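Local structure of cytochrome P450 (CYP102L1) (Mycobacterium phage Adler, 6N6Q) at residues 105-109 with 263-267; 135-139 with 174-178. The protein is a phage-encoded cytochrome P450 that binds haem and probably acts as a haem-thiolate monooxygenase. All coordinates share one frame; numbering follows the deposited sequence.

Contact 1. Residues 105-109 with 263-267. With HEM (protoporphyrin IX containing Fe), chain E.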
ATOM      1  N   ASN A 105     -15.096   6.560  15.614  1.00 52.77           N
ATOM      2  CA  ASN A 105     -15.141   6.570  14.159  1.00 48.27           C
ATOM      3  C   ASN A 105     -14.330   5.450  13.518  1.00 58.73           C
ATOM      4  O   ASN A 105     -14.511   5.191  12.324  1.00 50.82           O
ATOM      5  CB  ASN A 105     -14.663   7.920  13.625  1.00 52.40           C
ATOM      6  CG  ASN A 105     -15.805   8.886  13.392  1.00 50.73           C
ATOM      7  OD1 ASN A 105     -16.944   8.474  13.183  1.00 50.11           O
ATOM      8  ND2 ASN A 105     -15.505  10.179  13.422  1.00 52.21           N
ATOM      9  N   TRP A 106     -13.440   4.781  14.257  1.00 50.08           N
ATOM     10  CA  TRP A 106     -12.783   3.630  13.651  1.00 45.48           C
ATOM     11  C   TRP A 106     -13.714   2.426  13.608  1.00 44.11           C
ATOM     12  O   TRP A 106     -13.799   1.737  12.587  1.00 50.87           O
ATOM     13  CB  TRP A 106     -11.495   3.247  14.382  1.00 48.61           C
ATOM     14  CG  TRP A 106     -10.971   1.969  13.795  1.00 47.64           C
ATOM     15  CD1 TRP A 106     -10.206   1.837  12.673  1.00 46.30           C
ATOM     16  CD2 TRP A 106     -11.242   0.639  14.253  1.00 42.10           C
ATOM     17  NE1 TRP A 106      -9.963   0.510  12.418  1.00 44.48           N
ATOM     18  CE2 TRP A 106     -10.589  -0.246  13.374  1.00 43.51           C
ATOM     19  CE3 TRP A 106     -11.965   0.112  15.327  1.00 42.17           C
ATOM     20  CZ2 TRP A 106     -10.636  -1.627  13.538  1.00 45.63           C
ATOM     21  CZ3 TRP A 106     -12.012  -1.259  15.485  1.00 40.69           C
ATOM     22  CH2 TRP A 106     -11.348  -2.113  14.599  1.00 52.32           C
ATOM     23  N   ARG A 107     -14.400   2.141  14.716  1.00 45.73           N
ATOM     24  CA  ARG A 107     -15.265   0.966  14.751  1.00 46.06           C
ATOM     25  C   ARG A 107     -16.474   1.146  13.845  1.00 54.82           C
ATOM     26  O   ARG A 107     -16.866   0.212  13.137  1.00 56.72           O
ATOM     27  CB  ARG A 107     -15.703   0.672  16.184  1.00 51.02           C
ATOM     28  CG  ARG A 107     -16.385  -0.676  16.342  1.00 54.15           C
ATOM     29  CD  ARG A 107     -17.288  -0.701  17.561  1.00 61.95           C
ATOM     30  NE  ARG A 107     -18.265   0.384  17.522  1.00 73.29           N
ATOM     31  CZ  ARG A 107     -19.379   0.362  16.796  1.00 64.01           C
ATOM     32  NH1 ARG A 107     -19.660  -0.693  16.041  1.00 61.20           N
ATOM     33  NH2 ARG A 107     -20.210   1.396  16.822  1.00 61.34           N
ATOM     34  N   LYS A 108     -17.075   2.339  13.854  1.00 52.37           N
ATOM     35  CA  LYS A 108     -18.200   2.613  12.965  1.00 52.09           C
ATOM     36  C   LYS A 108     -17.810   2.390  11.509  1.00 51.40           C
ATOM     37  O   LYS A 108     -18.430   1.590  10.801  1.00 49.39           O
ATOM     38  CB  LYS A 108     -18.702   4.043  13.176  1.00 51.69           C
ATOM     39  CG  LYS A 108     -19.455   4.261  14.476  1.00 53.36           C
ATOM     40  CD  LYS A 108     -19.957   5.694  14.584  1.00 58.62           C
ATOM     41  CE  LYS A 108     -20.840   6.061  13.400  1.00 60.33           C
ATOM     42  NZ  LYS A 108     -21.351   7.458  13.490  1.00 61.14           N
ATOM     43  N   ALA A 109     -16.764   3.085  11.052  1.00 48.97           N
ATOM     44  CA  ALA A 109     -16.332   2.951   9.664  1.00 45.17           C
ATOM     45  C   ALA A 109     -15.940   1.516   9.338  1.00 51.92           C
ATOM     46  O   ALA A 109     -16.229   1.019   8.243  1.00 51.58           O
ATOM     47  CB  ALA A 109     -15.167   3.900   9.385  1.00 38.17           C
ATOM     48  N   LEU A 263     -21.714   7.509   9.090  1.00 50.64           N
ATOM     49  CA  LEU A 263     -20.517   8.334   9.145  1.00 46.90           C
ATOM     50  C   LEU A 263     -20.869   9.774   8.797  1.00 45.33           C
ATOM     51  O   LEU A 263     -21.533  10.034   7.789  1.00 57.72           O
ATOM     52  CB  LEU A 263     -19.455   7.798   8.187  1.00 46.09           C
ATOM     53  CG  LEU A 263     -18.950   6.382   8.466  1.00 48.92           C
ATOM     54  CD1 LEU A 263     -17.916   5.967   7.431  1.00 46.28           C
ATOM     55  CD2 LEU A 263     -18.375   6.290   9.872  1.00 48.80           C
ATOM     56  N   ASP A 264     -20.438  10.711   9.637  1.00 48.04           N
ATOM     57  CA  ASP A 264     -20.705  12.114   9.374  1.00 51.89           C
ATOM     58  C   ASP A 264     -19.912  12.581   8.153  1.00 51.97           C
ATOM     59  O   ASP A 264     -19.033  11.882   7.639  1.00 47.65           O
ATOM     60  CB  ASP A 264     -20.372  12.965  10.601  1.00 51.16           C
ATOM     61  CG  ASP A 264     -18.890  12.964  10.933  1.00 61.62           C
ATOM     62  OD1 ASP A 264     -18.135  13.725  10.288  1.00 60.97           O
ATOM     63  OD2 ASP A 264     -18.481  12.208  11.840  1.00 69.26           O
ATOM     64  N   ASN A 265     -20.235  13.791   7.691  1.00 51.38           N
ATOM     65  CA  ASN A 265     -19.658  14.287   6.444  1.00 51.02           C
ATOM     66  C   ASN A 265     -18.144  14.428   6.544  1.00 49.99           C
ATOM     67  O   ASN A 265     -17.419  14.072   5.607  1.00 48.87           O
ATOM     68  CB  ASN A 265     -20.296  15.623   6.068  1.00 50.85           C
ATOM     69  CG  ASN A 265     -19.810  16.143   4.730  1.00 64.71           C
ATOM     70  OD1 ASN A 265     -20.253  15.682   3.677  1.00 71.43           O
ATOM     71  ND2 ASN A 265     -18.900  17.111   4.764  1.00 58.12           N
ATOM     72  N   ASN A 266     -17.648  14.942   7.672  1.00 53.54           N
ATOM     73  CA  ASN A 266     -16.210  15.141   7.822  1.00 47.32           C
ATOM     74  C   ASN A 266     -15.461  13.814   7.790  1.00 46.61           C
ATOM     75  O   ASN A 266     -14.366  13.724   7.225  1.00 42.57           O
ATOM     76  CB  ASN A 266     -15.916  15.893   9.120  1.00 36.82           C
ATOM     77  CG  ASN A 266     -14.450  16.257   9.263  1.00 41.99           C
ATOM     78  OD1 ASN A 266     -13.983  17.235   8.681  1.00 45.89           O
ATOM     79  ND2 ASN A 266     -13.716  15.471  10.044  1.00 42.09           N
ATOM     80  N   ASN A 267     -16.041  12.769   8.385  1.00 43.61           N
ATOM     81  CA  ASN A 267     -15.364  11.477   8.411  1.00 48.44           C
ATOM     82  C   ASN A 267     -15.399  10.804   7.044  1.00 46.52           C
ATOM     83  O   ASN A 267     -14.438  10.130   6.656  1.00 48.27           O
ATOM     84  CB  ASN A 267     -15.992  10.576   9.474  1.00 45.25           C
ATOM     85  CG  ASN A 267     -15.208   9.298   9.685  1.00 50.19           C
ATOM     86  OD1 ASN A 267     -15.466   8.282   9.038  1.00 53.08           O
ATOM     87  ND2 ASN A 267     -14.240   9.342  10.593  1.00 55.72           N
TER
HETATM   88  CHA HEM E 501      -4.062  -1.079   6.541  1.00 46.16           C
HETATM   89  CHB HEM E 501      -0.584  -2.687   3.551  1.00 48.28           C
HETATM   90  CHC HEM E 501      -3.419  -1.695  -0.275  1.00 46.27           C
HETATM   91  CHD HEM E 501      -6.534   0.578   2.683  1.00 41.66           C
HETATM   92  C1A HEM E 501      -2.880  -1.628   6.084  1.00 43.26           C
HETATM   93  C2A HEM E 501      -1.789  -2.146   6.890  1.00 48.03           C
HETATM   94  C3A HEM E 501      -0.836  -2.586   6.066  1.00 44.22           C
HETATM   95  C4A HEM E 501      -1.277  -2.370   4.703  1.00 45.94           C
HETATM   96  CMA HEM E 501       0.505  -3.213   6.501  1.00 42.76           C
HETATM   97  CAA HEM E 501      -1.721  -2.181   8.432  1.00 42.25           C
HETATM   98  CBA HEM E 501      -1.171  -0.845   8.923  1.00 45.18           C
HETATM   99  CGA HEM E 501      -0.913  -0.888  10.408  1.00 51.00           C
HETATM  100  O1A HEM E 501      -1.043  -1.981  11.018  1.00 51.99           O
HETATM  101  O2A HEM E 501      -0.575   0.178  10.983  1.00 42.86           O
HETATM  102  C1B HEM E 501      -1.071  -2.614   2.260  1.00 48.92           C
HETATM  103  C2B HEM E 501      -0.428  -3.153   1.078  1.00 54.61           C
HETATM  104  C3B HEM E 501      -1.210  -2.881   0.014  1.00 48.98           C
HETATM  105  C4B HEM E 501      -2.372  -2.158   0.498  1.00 51.71           C
HETATM  106  CMB HEM E 501       0.925  -3.902   1.119  1.00 37.77           C
HETATM  107  CAB HEM E 501      -1.007  -3.222  -1.486  1.00 48.91           C
HETATM  108  CBB HEM E 501       0.056  -3.856  -1.996  1.00 49.45           C
HETATM  109  C1C HEM E 501      -4.533  -1.015   0.178  1.00 43.20           C
HETATM  110  C2C HEM E 501      -5.671  -0.594  -0.612  1.00 53.44           C
HETATM  111  C3C HEM E 501      -6.536   0.034   0.186  1.00 49.43           C
HETATM  112  C4C HEM E 501      -5.981   0.039   1.535  1.00 43.63           C
HETATM  113  CMC HEM E 501      -5.867  -0.819  -2.127  1.00 42.38           C
HETATM  114  CAC HEM E 501      -7.876   0.626  -0.315  1.00 47.73           C
HETATM  115  CBC HEM E 501      -8.755   1.225   0.493  1.00 54.44           C
HETATM  116  C1D HEM E 501      -6.150   0.325   3.986  1.00 45.12           C
HETATM  117  C2D HEM E 501      -6.819   0.789   5.189  1.00 44.80           C
HETATM  118  C3D HEM E 501      -6.140   0.332   6.248  1.00 40.40           C
HETATM  119  C4D HEM E 501      -5.012  -0.441   5.765  1.00 42.97           C
HETATM  120  CMD HEM E 501      -8.093   1.662   5.235  1.00 33.94           C
HETATM  121  CAD HEM E 501      -6.494   0.581   7.733  1.00 40.48           C
HETATM  122  CBD HEM E 501      -7.528  -0.439   8.200  1.00 32.48           C
HETATM  123  CGD HEM E 501      -7.804  -0.259   9.673  1.00 45.02           C
HETATM  124  O1D HEM E 501      -8.949  -0.551  10.109  1.00 44.89           O
HETATM  125  O2D HEM E 501      -6.886   0.182  10.413  1.00 43.81           O
HETATM  126  NA  HEM E 501      -2.526  -1.782   4.756  1.00 49.98           N
HETATM  127  NB  HEM E 501      -2.251  -2.016   1.867  1.00 48.44           N
HETATM  128  NC  HEM E 501      -4.760  -0.611   1.479  1.00 47.62           N
HETATM  129  ND  HEM E 501      -5.053  -0.422   4.381  1.00 45.97           N
HETATM  130 FE   HEM E 501      -3.579  -1.083   3.103  1.00 54.90          FE
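Leu263 and Asn267 form two adjoining patches against helix 104-113, one apolar and one amide. Leu263 points both methyls at the helix: CD1 lies 4.0 Å from Ala109 CB, and CD2 comes within 3.8 Å of Ala109 N. The same CD2 also touches Lys108 at its CB, 4.0 Å away, so the leucine fits against the helix beside two successive residues. Lys108 itself runs on past this methyl, bent at its third torsion, and its NZ bonds to the carbonyl of Lys262.

Alongside, the amide side chains of Asn105 and Asn267 run antiparallel past one another, their planes 36° apart. Asn267 is sent across by a first torsion that sets CG opposite the backbone N (-172°), and its ND2 ends up 3.2 Å from Asn105 ND2. Two donors meet here and do not bond. Each donates instead to Asp94, Asn105 ND2 to the carboxylate and Asn267 ND2 weakly to the backbone carbonyl, while Asn267 OD1 receives a bond from Gln271. Asp264 caps the helix that follows: its OD1 accepts from Asn267 N at 3.0 Å, met from above the carboxylate plane, which ties the amide-bearing residue to the helix start.

On the other side of helix 104-113, Trp106 turns away from Leu263 and gives its indole NE1 to haem O1D at 2.7 Å, a nearly straight bond (162°) with the propionate at the ring edge. Arg417 and Lys79 also hydrogen-bond to the haem. This tryptophan-propionate bond is a familiar feature of the P450 C helix. The contact therefore seats that helix against the start of the long helix 265-296, which is tied in turn to helix 212-237 through Asn265 with Asp229 and Asn266 with Arg225.

Contact 2. Residues 135-139 with 174-178; sequences ELIDA and NNLAD
A type I turn, Asn175 to Asp178, in the connection between the P450 E helix (152-169) and F helix (183-196) rests on the D helix, 119-145, held by a hydrogen bond to the carboxylate of Glu135. With CG anti to the backbone N (chi1 -177°) and the chain extended beyond it, Glu135 reaches out from the helix until OE2 accepts from Leu176 N at 2.8 Å. The bond is nearly straight, 161°, and uses the anti lone pair of OE2, away from OE1. Asn175 brings its amide close to the same oxygen, its plane 24° from that of the carboxylate, but ND2, 3.3 Å from OE2, is too badly angled to bond. Asp178 N closes the turn on Asn175 O, and Asn175 OD1 adds weak bonds from Ala177 N and Asp178 N.

Leu176 crosses the glutamate chain at about a right angle, its CB 3.9 Å from Glu135 CG, and puts CD1 3.7 Å from Leu136 CB. One helical turn on, Ala139 CB abuts Ala177 CA at 3.7 Å, a small apolar contact beside the polar one.

Helix 152-169 packs alongside: Leu159 meets both Leu136 and Leu176, and Arg166 joins Glu135 OE1 in a salt bridge while also bonding to the Asn174 carbonyl. Helix 119-145 is thus held between this turn and helix 422-439, which Ile137 touches.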
ATOM      1  N   GLU A 135      -7.059   1.828 -20.204  1.00 49.10           N
ATOM      2  CA  GLU A 135      -6.662   3.200 -20.500  1.00 45.41           C
ATOM      3  C   GLU A 135      -5.156   3.391 -20.374  1.00 45.40           C
ATOM      4  O   GLU A 135      -4.562   4.157 -21.143  1.00 41.58           O
ATOM      5  CB  GLU A 135      -7.411   4.162 -19.576  1.00 50.83           C
ATOM      6  CG  GLU A 135      -7.136   5.635 -19.827  1.00 48.91           C
ATOM      7  CD  GLU A 135      -8.050   6.535 -19.022  1.00 48.97           C
ATOM      8  OE1 GLU A 135      -9.256   6.224 -18.930  1.00 53.97           O
ATOM      9  OE2 GLU A 135      -7.565   7.546 -18.472  1.00 56.07           O
ATOM     10  N   LEU A 136      -4.516   2.704 -19.423  1.00 48.88           N
ATOM     11  CA  LEU A 136      -3.067   2.823 -19.286  1.00 47.57           C
ATOM     12  C   LEU A 136      -2.344   2.095 -20.412  1.00 47.28           C
ATOM     13  O   LEU A 136      -1.382   2.624 -20.981  1.00 44.66           O
ATOM     14  CB  LEU A 136      -2.610   2.284 -17.932  1.00 47.50           C
ATOM     15  CG  LEU A 136      -1.096   2.390 -17.722  1.00 53.77           C
ATOM     16  CD1 LEU A 136      -0.688   3.845 -17.533  1.00 52.52           C
ATOM     17  CD2 LEU A 136      -0.627   1.535 -16.559  1.00 52.37           C
ATOM     18  N   ILE A 137      -2.788   0.877 -20.737  1.00 52.96           N
ATOM     19  CA  ILE A 137      -2.166   0.117 -21.818  1.00 53.18           C
ATOM     20  C   ILE A 137      -2.245   0.890 -23.128  1.00 56.65           C
ATOM     21  O   ILE A 137      -1.287   0.912 -23.912  1.00 56.32           O
ATOM     22  CB  ILE A 137      -2.824  -1.271 -21.940  1.00 53.15           C
ATOM     23  CG1 ILE A 137      -2.633  -2.067 -20.647  1.00 51.18           C
ATOM     24  CG2 ILE A 137      -2.260  -2.029 -23.127  1.00 55.80           C
ATOM     25  CD1 ILE A 137      -1.186  -2.302 -20.285  1.00 52.45           C
ATOM     26  N   ASP A 138      -3.382   1.543 -23.380  1.00 51.45           N
ATOM     27  CA  ASP A 138      -3.520   2.351 -24.587  1.00 47.28           C
ATOM     28  C   ASP A 138      -2.511   3.491 -24.608  1.00 50.37           C
ATOM     29  O   ASP A 138      -1.914   3.783 -25.650  1.00 60.16           O
ATOM     30  CB  ASP A 138      -4.945   2.892 -24.695  1.00 56.66           C
ATOM     31  CG  ASP A 138      -5.966   1.801 -24.958  1.00 58.65           C
ATOM     32  OD1 ASP A 138      -5.555   0.648 -25.209  1.00 61.26           O
ATOM     33  OD2 ASP A 138      -7.179   2.098 -24.912  1.00 57.81           O
ATOM     34  N   ALA A 139      -2.307   4.148 -23.464  1.00 51.21           N
ATOM     35  CA  ALA A 139      -1.310   5.211 -23.396  1.00 52.04           C
ATOM     36  C   ALA A 139       0.098   4.656 -23.568  1.00 60.44           C
ATOM     37  O   ALA A 139       0.942   5.280 -24.222  1.00 61.15           O
ATOM     38  CB  ALA A 139      -1.434   5.965 -22.074  1.00 48.58           C
ATOM     39  N   ASN A 174      -7.528  12.065 -13.163  1.00 44.56           N
ATOM     40  CA  ASN A 174      -6.649  12.270 -14.303  1.00 52.79           C
ATOM     41  C   ASN A 174      -7.025  11.319 -15.426  1.00 52.12           C
ATOM     42  O   ASN A 174      -7.601  10.253 -15.196  1.00 47.97           O
ATOM     43  CB  ASN A 174      -5.175  12.057 -13.928  1.00 54.72           C
ATOM     44  CG  ASN A 174      -4.584  13.236 -13.183  1.00 59.01           C
ATOM     45  OD1 ASN A 174      -4.818  14.391 -13.541  1.00 63.13           O
ATOM     46  ND2 ASN A 174      -3.813  12.950 -12.142  1.00 56.73           N
ATOM     47  N   ASN A 175      -6.698  11.725 -16.648  1.00 52.17           N
ATOM     48  CA  ASN A 175      -6.752  10.852 -17.811  1.00 56.87           C
ATOM     49  C   ASN A 175      -5.353  10.293 -18.031  1.00 56.23           C
ATOM     50  O   ASN A 175      -4.397  11.057 -18.201  1.00 55.38           O
ATOM     51  CB  ASN A 175      -7.243  11.609 -19.045  1.00 60.33           C
ATOM     52  CG  ASN A 175      -7.369  10.719 -20.263  1.00 58.26           C
ATOM     53  OD1 ASN A 175      -6.445  10.617 -21.068  1.00 60.80           O
ATOM     54  ND2 ASN A 175      -8.517  10.066 -20.406  1.00 62.77           N
ATOM     55  N   LEU A 176      -5.233   8.962 -18.012  1.00 53.11           N
ATOM     56  CA  LEU A 176      -3.913   8.339 -18.039  1.00 50.22           C
ATOM     57  C   LEU A 176      -3.178   8.612 -19.344  1.00 56.97           C
ATOM     58  O   LEU A 176      -1.942   8.639 -19.364  1.00 59.54           O
ATOM     59  CB  LEU A 176      -4.038   6.834 -17.799  1.00 45.60           C
ATOM     60  CG  LEU A 176      -4.648   6.446 -16.449  1.00 54.00           C
ATOM     61  CD1 LEU A 176      -4.634   4.939 -16.266  1.00 49.77           C
ATOM     62  CD2 LEU A 176      -3.918   7.138 -15.304  1.00 46.04           C
ATOM     63  N   ALA A 177      -3.910   8.816 -20.442  1.00 55.07           N
ATOM     64  CA  ALA A 177      -3.259   9.196 -21.691  1.00 53.28           C
ATOM     65  C   ALA A 177      -2.677  10.601 -21.611  1.00 58.42           C
ATOM     66  O   ALA A 177      -1.705  10.911 -22.309  1.00 63.21           O
ATOM     67  CB  ALA A 177      -4.245   9.095 -22.853  1.00 51.70           C
ATOM     68  N   ASP A 178      -3.252  11.454 -20.771  1.00 59.95           N
ATOM     69  CA  ASP A 178      -2.799  12.822 -20.589  1.00 63.32           C
ATOM     70  C   ASP A 178      -1.773  12.891 -19.461  1.00 67.54           C
ATOM     71  O   ASP A 178      -1.696  12.007 -18.604  1.00 70.81           O
ATOM     72  CB  ASP A 178      -3.990  13.735 -20.285  1.00 73.55           C
ATOM     73  CG  ASP A 178      -3.688  15.195 -20.534  1.00 81.54           C
ATOM     74  OD1 ASP A 178      -3.550  15.583 -21.713  1.00 84.94           O
ATOM     75  OD2 ASP A 178      -3.598  15.958 -19.550  1.00 88.15           O
TER

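Along the chain from the N terminus, helix 104-113 supplies the first half of contact 1 and helix 119-145, next in order, the first half of contact 2. Contact 2 closes first: the chain passes through helix 152-169 and returns at 174-178, a loop of 34 intervening residues. Only after helices 183-196, 212-237 and 247-253 does 263-267 close contact 1, with 153 residues between its segments. The shorter loop is therefore nested in the longer, without crossing it. The centres of contact 1 and contact 2 lie about 33 Å apart. Contact 1 joins the haem-propionate side to the start of helix 265-296, whereas contact 2 ties the connection between helices 152-169 and 183-196 to helix 119-145.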